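Local atomic coordinates of uncharacterized protein (Bacteroides fragilis, PDB entry 3EWL), a protein that is of unknown function but carries a thioredoxin-like domain with a CxxC pair at a helix start, consistent with a thiol-disulfide redox role. Residues F10-V15 with L67-D72. Sequence-based numbering, arbitrary orientation.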
# COMPACT_ATOMS: atom_id res chain seq x y z
N PHE A 10 6.05 -3.62 -9.74
CA PHE A 10 6.08 -5.04 -9.35
C PHE A 10 4.71 -5.66 -9.62
O PHE A 10 3.72 -4.94 -9.82
CB PHE A 10 6.39 -5.18 -7.85
CG PHE A 10 5.51 -4.34 -6.98
CD1 PHE A 10 4.34 -4.86 -6.42
CD2 PHE A 10 5.86 -3.02 -6.71
CE1 PHE A 10 3.53 -4.06 -5.62
CE2 PHE A 10 5.02 -2.20 -5.92
CZ PHE A 10 3.87 -2.73 -5.37
N THR A 11 4.66 -6.98 -9.57
CA THR A 11 3.39 -7.67 -9.73
C THR A 11 2.87 -8.13 -8.37
O THR A 11 3.64 -8.20 -7.39
CB THR A 11 3.53 -8.88 -10.66
OG1 THR A 11 4.58 -9.72 -10.16
CG2 THR A 11 3.90 -8.41 -12.09
N TYR A 12 1.59 -8.49 -8.30
CA TYR A 12 1.01 -8.99 -7.07
C TYR A 12 -0.20 -9.82 -7.42
O TYR A 12 -0.73 -9.72 -8.54
CB TYR A 12 0.61 -7.85 -6.11
CG TYR A 12 -0.40 -6.92 -6.68
CD1 TYR A 12 -1.77 -7.12 -6.45
CD2 TYR A 12 -0.02 -5.81 -7.46
CE1 TYR A 12 -2.73 -6.27 -7.01
CE2 TYR A 12 -0.98 -4.94 -8.03
CZ TYR A 12 -2.32 -5.19 -7.80
OH TYR A 12 -3.26 -4.35 -8.33
N VAL A 13 -0.63 -10.65 -6.47
CA VAL A 13 -1.89 -11.37 -6.59
C VAL A 13 -2.78 -11.00 -5.41
O VAL A 13 -2.29 -10.64 -4.32
CB VAL A 13 -1.69 -12.90 -6.69
CG1 VAL A 13 -1.11 -13.48 -5.39
CG2 VAL A 13 -3.03 -13.58 -7.13
N THR A 14 -4.08 -10.99 -5.67
CA THR A 14 -5.04 -10.85 -4.59
C THR A 14 -5.69 -12.20 -4.31
O THR A 14 -5.55 -13.18 -5.07
CB THR A 14 -6.14 -9.83 -4.91
OG1 THR A 14 -7.02 -10.38 -5.90
CG2 THR A 14 -5.55 -8.55 -5.42
N VAL A 15 -6.41 -12.23 -3.21
CA VAL A 15 -7.11 -13.40 -2.80
C VAL A 15 -8.18 -13.82 -3.83
O VAL A 15 -8.47 -15.00 -3.97
CB VAL A 15 -7.67 -13.16 -1.40
CG1 VAL A 15 -9.10 -13.56 -1.30
CG2 VAL A 15 -6.74 -13.81 -0.36
N LEU A 67 -3.10 0.39 -2.11
CA LEU A 67 -2.56 -0.88 -2.48
C LEU A 67 -1.71 -1.39 -1.31
O LEU A 67 -0.58 -0.96 -1.09
CB LEU A 67 -1.74 -0.76 -3.77
CG LEU A 67 -1.05 -2.03 -4.26
CD1 LEU A 67 -2.05 -3.19 -4.46
CD2 LEU A 67 -0.28 -1.73 -5.52
N ALA A 68 -2.29 -2.32 -0.57
CA ALA A 68 -1.65 -2.94 0.57
C ALA A 68 -0.96 -4.20 0.05
O ALA A 68 -1.60 -5.12 -0.54
CB ALA A 68 -2.74 -3.27 1.65
N ILE A 69 0.35 -4.25 0.28
CA ILE A 69 1.19 -5.27 -0.26
C ILE A 69 1.96 -6.01 0.84
O ILE A 69 2.69 -5.39 1.64
CB ILE A 69 2.22 -4.64 -1.27
CG1 ILE A 69 1.48 -4.01 -2.46
CG2 ILE A 69 3.21 -5.70 -1.77
CD1 ILE A 69 0.63 -5.08 -3.32
N TYR A 70 1.84 -7.34 0.85
CA TYR A 70 2.68 -8.19 1.72
C TYR A 70 3.87 -8.67 0.88
O TYR A 70 3.66 -9.22 -0.18
CB TYR A 70 1.88 -9.38 2.25
CG TYR A 70 2.70 -10.38 3.05
CD1 TYR A 70 3.44 -9.99 4.20
CD2 TYR A 70 2.71 -11.72 2.68
CE1 TYR A 70 4.20 -10.93 4.91
CE2 TYR A 70 3.45 -12.66 3.38
CZ TYR A 70 4.16 -12.29 4.50
OH TYR A 70 4.88 -13.28 5.16
N PRO A 71 5.11 -8.40 1.34
CA PRO A 71 6.29 -8.66 0.53
C PRO A 71 7.03 -9.93 0.88
O PRO A 71 7.99 -10.27 0.17
CB PRO A 71 7.19 -7.46 0.80
CG PRO A 71 6.80 -7.00 2.18
CD PRO A 71 5.39 -7.49 2.47
N ASP A 72 6.60 -10.62 1.94
CA ASP A 72 7.36 -11.78 2.44
C ASP A 72 6.74 -13.12 2.06
O ASP A 72 6.01 -13.17 1.03
CB ASP A 72 7.73 -11.58 3.92
CG ASP A 72 8.63 -10.34 4.11
OD1 ASP A 72 9.65 -10.27 3.39
OD2 ASP A 72 8.32 -9.40 4.90
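In this C-terminal, thioredoxin-like portion of the protein, a small beta hairpin, strands 11-13 and 19-21, packs on one face of the central mixed sheet. Phe10 and Tyr12 of the hairpin meet Leu67 and Ile69 of strand 64-70. This strand lies inside the sheet, between strands 29-34 and 90-93. The contact is a layer of side chains between two separate sheets. The nearest CA atoms, those of Tyr12 and Ile69, are 7.8 Å apart. All four touching residues are buried, and all four CB atoms point into the interface.

Phe10 and Tyr12 lie two residues apart on an extended backbone, so both rings emerge on the same side. With CG between the backbone N and the carbonyl carbon in both, the rings hang toward strand 64-70. Leu67 and Ile69 likewise share one side of their strand, alternating with Ala68. The outward neighbour Thr11 gives its carbonyl oxygen to Asn94 ND2. Ile99 of helix 98-101 touches Phe10 and Ile69, while Ile90 of strand 90-93 touches Tyr12 and Leu67.

Tyr12 lays one ring face on Leu67. CD1 of Leu67 stands 4.0 Å from the centroid of the Tyr12 ring and 16° off the normal, a CH-pi contact shifted slightly toward the rim. Leu67 CD1 comes closest to Tyr12 CZ, at 3.9 Å. Leu67 CD2 lies 4.1 Å from Tyr12 CE2 and 4.3 Å from Phe10 CZ.

Ile69 reaches both aromatic residues. With CG1 anti to the carbonyl carbon (chi1 -63°), its longer branch extends between them. CD1 of Ile69 meets Tyr12 CB at 3.9 Å. Ile69 CG1 approaches Phe10 CE1 obliquely, at 3.8 Å. The methyl lies in the plane of the Phe10 ring, at its edge, with Ile69 CD1 3.8 Å from Phe10 CE1.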